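Local coordinates for alpha-1,3-glucanase (Bacillus circulans, PDB 5ZRU), which probably hydrolyses alpha-1,3-glucan as a family GH87 enzyme, this chain being its catalytic unit, with calcium and zinc ions bound, at residues Y9-R20 with F396-N404. Residues are numbered along the deposited sequence; the frame is centred on the assembly and turned at random.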
loop_
_atom_site.group_PDB
_atom_site.type_symbol
_atom_site.label_atom_id
_atom_site.label_comp_id
_atom_site.label_asym_id
_atom_site.label_seq_id
_atom_site.Cartn_x
_atom_site.Cartn_y
_atom_site.Cartn_z
ATOM N N TYR A 9 -12.344 13.010 -9.374
ATOM C CA TYR A 9 -12.159 11.597 -9.065
ATOM C C TYR A 9 -12.522 10.708 -10.246
ATOM O O TYR A 9 -13.401 11.022 -11.057
ATOM C CB TYR A 9 -12.996 11.185 -7.857
ATOM C CG TYR A 9 -12.391 11.578 -6.533
ATOM C CD1 TYR A 9 -11.221 12.318 -6.473
ATOM C CD2 TYR A 9 -12.980 11.187 -5.345
ATOM C CE1 TYR A 9 -10.670 12.681 -5.258
ATOM C CE2 TYR A 9 -12.442 11.546 -4.125
ATOM C CZ TYR A 9 -11.290 12.290 -4.086
ATOM O OH TYR A 9 -10.754 12.645 -2.870
ATOM N N ALA A 10 -11.834 9.576 -10.321
ATOM C CA ALA A 10 -12.216 8.526 -11.245
ATOM C C ALA A 10 -13.514 7.871 -10.774
ATOM O O ALA A 10 -13.974 8.076 -9.647
ATOM C CB ALA A 10 -11.106 7.483 -11.354
ATOM N N GLN A 11 -14.115 7.083 -11.664
ATOM C CA GLN A 11 -15.298 6.322 -11.282
ATOM C C GLN A 11 -14.961 5.297 -10.203
ATOM O O GLN A 11 -15.684 5.172 -9.211
ATOM C CB GLN A 11 -15.893 5.656 -12.523
ATOM C CG GLN A 11 -16.969 4.623 -12.246
ATOM C CD GLN A 11 -17.229 3.734 -13.456
ATOM O OE1 GLN A 11 -18.055 4.061 -14.315
ATOM N NE2 GLN A 11 -16.516 2.602 -13.533
ATOM N N ARG A 12 -13.860 4.562 -10.376
ATOM C CA ARG A 12 -13.315 3.685 -9.343
ATOM C C ARG A 12 -11.801 3.816 -9.357
ATOM O O ARG A 12 -11.194 3.997 -10.414
ATOM C CB ARG A 12 -13.693 2.217 -9.555
ATOM C CG ARG A 12 -15.192 2.008 -9.590
ATOM C CD ARG A 12 -15.552 0.553 -9.807
ATOM N NE ARG A 12 -17.004 0.410 -9.781
ATOM C CZ ARG A 12 -17.641 -0.737 -9.954
ATOM N NH1 ARG A 12 -16.948 -1.853 -10.147
ATOM N NH2 ARG A 12 -18.969 -0.761 -9.926
ATOM N N GLY A 13 -11.200 3.723 -8.173
ATOM C CA GLY A 13 -9.768 3.899 -8.044
ATOM C C GLY A 13 -9.374 5.359 -7.927
ATOM O O GLY A 13 -10.198 6.282 -7.969
ATOM N N ALA A 14 -8.066 5.561 -7.789
ATOM C CA ALA A 14 -7.480 6.883 -7.627
ATOM C C ALA A 14 -7.280 7.559 -8.975
ATOM O O ALA A 14 -7.123 6.902 -10.009
ATOM C CB ALA A 14 -6.131 6.786 -6.900
ATOM N N SER A 15 -7.285 8.887 -8.955
ATOM C CA SER A 15 -7.006 9.694 -10.141
ATOM C C SER A 15 -5.636 10.329 -9.950
ATOM O O SER A 15 -5.465 11.201 -9.089
ATOM C CB SER A 15 -8.082 10.758 -10.366
ATOM O OG SER A 15 -7.774 11.508 -11.531
ATOM N N MET A 16 -4.665 9.872 -10.728
ATOM C CA MET A 16 -3.271 10.250 -10.582
ATOM C C MET A 16 -2.761 10.851 -11.882
ATOM O O MET A 16 -3.314 10.585 -12.956
ATOM C CB MET A 16 -2.425 9.028 -10.198
ATOM C CG MET A 16 -2.685 8.554 -8.779
ATOM S SD MET A 16 -1.841 9.680 -7.653
ATOM C CE MET A 16 -2.588 9.219 -6.099
ATOM N N PRO A 17 -1.720 11.689 -11.824
ATOM C CA PRO A 17 -1.247 12.349 -13.047
ATOM C C PRO A 17 -0.377 11.474 -13.925
ATOM O O PRO A 17 -0.017 11.914 -15.025
ATOM C CB PRO A 17 -0.448 13.554 -12.512
ATOM C CG PRO A 17 -0.022 13.153 -11.171
ATOM C CD PRO A 17 -1.107 12.267 -10.613
ATOM N N TYR A 18 -0.024 10.266 -13.486
ATOM C CA TYR A 18 0.804 9.395 -14.306
ATOM C C TYR A 18 -0.055 8.468 -15.163
ATOM O O TYR A 18 -1.225 8.217 -14.880
ATOM C CB TYR A 18 1.771 8.571 -13.438
ATOM C CG TYR A 18 1.156 7.862 -12.243
ATOM C CD1 TYR A 18 0.407 6.704 -12.400
ATOM C CD2 TYR A 18 1.352 8.345 -10.953
ATOM C CE1 TYR A 18 -0.144 6.044 -11.294
ATOM C CE2 TYR A 18 0.820 7.689 -9.844
ATOM C CZ TYR A 18 0.071 6.548 -10.022
ATOM O OH TYR A 18 -0.465 5.918 -8.918
ATOM N N THR A 19 0.543 7.978 -16.242
ATOM C CA THR A 19 -0.012 6.874 -17.000
ATOM C C THR A 19 0.986 5.735 -16.951
ATOM O O THR A 19 2.185 5.946 -16.727
ATOM C CB THR A 19 -0.307 7.245 -18.466
ATOM O OG1 THR A 19 0.908 7.646 -19.113
ATOM C CG2 THR A 19 -1.341 8.362 -18.532
ATOM N N ARG A 20 0.491 4.525 -17.156
ATOM C CA ARG A 20 1.337 3.354 -17.006
ATOM C C ARG A 20 1.808 2.822 -18.350
ATOM O O ARG A 20 1.028 2.710 -19.301
ATOM C CB ARG A 20 0.633 2.225 -16.261
ATOM C CG ARG A 20 1.580 1.050 -16.173
ATOM C CD ARG A 20 1.142 0.016 -15.244
ATOM N NE ARG A 20 0.931 0.552 -13.914
ATOM C CZ ARG A 20 0.495 -0.203 -12.922
ATOM N NH1 ARG A 20 0.271 -1.488 -13.156
ATOM N NH2 ARG A 20 0.293 0.315 -11.718
ATOM N N PHE A 396 -12.468 4.394 3.363
ATOM C CA PHE A 396 -11.386 4.121 2.413
ATOM C C PHE A 396 -12.004 4.172 1.019
ATOM O O PHE A 396 -12.587 3.179 0.571
ATOM C CB PHE A 396 -10.747 2.740 2.646
ATOM C CG PHE A 396 -10.046 2.578 3.979
ATOM C CD1 PHE A 396 -9.322 3.618 4.547
ATOM C CD2 PHE A 396 -10.099 1.360 4.650
ATOM C CE1 PHE A 396 -8.677 3.446 5.778
ATOM C CE2 PHE A 396 -9.453 1.181 5.872
ATOM C CZ PHE A 396 -8.747 2.219 6.440
ATOM N N SER A 397 -11.882 5.299 0.314
ATOM C CA SER A 397 -12.609 5.428 -0.943
ATOM C C SER A 397 -11.742 6.028 -2.039
ATOM O O SER A 397 -10.846 6.828 -1.776
ATOM C CB SER A 397 -13.888 6.271 -0.765
ATOM O OG SER A 397 -14.821 5.548 0.034
ATOM N N TYR A 398 -12.036 5.627 -3.278
ATOM C CA TYR A 398 -11.371 6.165 -4.472
ATOM C C TYR A 398 -9.868 5.912 -4.444
ATOM O O TYR A 398 -9.073 6.771 -4.824
ATOM C CB TYR A 398 -11.665 7.656 -4.650
ATOM C CG TYR A 398 -13.122 7.922 -4.970
ATOM C CD1 TYR A 398 -13.603 7.783 -6.268
ATOM C CD2 TYR A 398 -14.015 8.289 -3.968
ATOM C CE1 TYR A 398 -14.941 8.018 -6.563
ATOM C CE2 TYR A 398 -15.351 8.526 -4.255
ATOM C CZ TYR A 398 -15.805 8.381 -5.546
ATOM O OH TYR A 398 -17.135 8.622 -5.811
ATOM N N ASN A 399 -9.472 4.715 -4.030
ATOM C CA ASN A 399 -8.066 4.340 -3.982
ATOM C C ASN A 399 -7.780 3.235 -4.986
ATOM O O ASN A 399 -8.664 2.449 -5.334
ATOM C CB ASN A 399 -7.669 3.866 -2.582
ATOM C CG ASN A 399 -7.925 4.916 -1.533
ATOM O OD1 ASN A 399 -7.330 5.993 -1.572
ATOM N ND2 ASN A 399 -8.842 4.626 -0.601
ATOM N N THR A 400 -6.538 3.198 -5.459
ATOM C CA THR A 400 -6.034 2.105 -6.279
ATOM C C THR A 400 -5.012 1.341 -5.452
ATOM O O THR A 400 -3.968 1.891 -5.083
ATOM C CB THR A 400 -5.416 2.615 -7.579
ATOM O OG1 THR A 400 -6.429 3.272 -8.353
ATOM C CG2 THR A 400 -4.855 1.455 -8.377
ATOM N N ILE A 401 -5.323 0.085 -5.162
ATOM C CA ILE A 401 -4.598 -0.718 -4.187
ATOM C C ILE A 401 -4.052 -1.924 -4.936
ATOM O O ILE A 401 -4.811 -2.830 -5.303
ATOM C CB ILE A 401 -5.502 -1.129 -3.017
ATOM C CG1 ILE A 401 -6.123 0.139 -2.414
ATOM C CG2 ILE A 401 -4.712 -1.937 -1.968
ATOM C CD1 ILE A 401 -7.216 -0.113 -1.422
ATOM N N GLU A 402 -2.740 -1.940 -5.158
ATOM C CA GLU A 402 -2.100 -2.881 -6.068
ATOM C C GLU A 402 -0.958 -3.618 -5.382
ATOM O O GLU A 402 -0.262 -3.059 -4.535
ATOM C CB GLU A 402 -1.543 -2.148 -7.294
ATOM C CG GLU A 402 -2.599 -1.480 -8.184
ATOM C CD GLU A 402 -2.002 -0.411 -9.079
ATOM O OE1 GLU A 402 -1.189 0.403 -8.579
ATOM O OE2 GLU A 402 -2.336 -0.381 -10.284
ATOM N N ASN A 403 -0.769 -4.882 -5.774
ATOM C CA ASN A 403 0.440 -5.662 -5.482
ATOM C C ASN A 403 0.661 -5.900 -3.991
ATOM O O ASN A 403 1.797 -6.097 -3.558
ATOM C CB ASN A 403 1.688 -5.019 -6.090
ATOM C CG ASN A 403 1.583 -4.849 -7.592
ATOM O OD1 ASN A 403 1.537 -3.724 -8.087
ATOM N ND2 ASN A 403 1.540 -5.959 -8.323
ATOM N N ASN A 404 -0.412 -5.888 -3.194
ATOM C CA ASN A 404 -0.307 -6.305 -1.796
ATOM C C ASN A 404 0.316 -7.698 -1.747
ATOM O O ASN A 404 -0.051 -8.570 -2.534
ATOM C CB ASN A 404 -1.690 -6.339 -1.156
ATOM C CG ASN A 404 -1.739 -5.623 0.156
ATOM O OD1 ASN A 404 -1.810 -4.401 0.181
ATOM N ND2 ASN A 404 -1.694 -6.361 1.252
HETATM O O HOH W 1 -6.246 3.722 -10.761
HETATM O O HOH W 2 0.505 -2.506 -10.285
HETATM O O HOH W 3 -2.170 -2.666 -11.989
#
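Y9 lays the CD2 side of its ring over one face of the Y398 ring, with CD2 of Y9 3.3 Å from CG of Y398. The side chains cross at about a right angle, their ring planes 46° apart. Y398 can lie beneath Y9 because its CG stands beside its backbone N (chi1 -67°), and a broad flat residue suits a place bounded by a ring and backbone: at the ring edge, CE1 of Y398 meets O of A10 at 3.2 Å. With an alanine here, the Y9 ring would probably lose the flat surface it rests on, and a gap would open beside the A10 carbonyl.

G13 brings its CA within 3.3 Å of O of N399, a nearly straight CA-H...O contact; a side chain at G13 would run into T400. Threonine suits the next place: OG1 of T400 accepts a fairly straight 2.9 Å hydrogen bond from N of A14, whose methyl fits alongside.

R20 and E402 approach from opposite directions, NH2 of R20 making a 3.1 Å salt bridge to OE2 of E402, its hydrogen bond weak and bent, the planar groups 38° apart. A water held weakly by NH1 of R20 donates to OE2 of E402. R20 also pairs with E172 and the calcium ligand D22, E402 with R371.

The contact joins the D1 and D2 regions of the catalytic unit: the N-terminal segment and R20 of strand 19-21, which pairs with strand 166-174 in an antiparallel sheet, meet the corner between strands 395-397 and 400-402 in one coil of the parallel beta-helix, where 400-402 lies between 369-371 and 424-426.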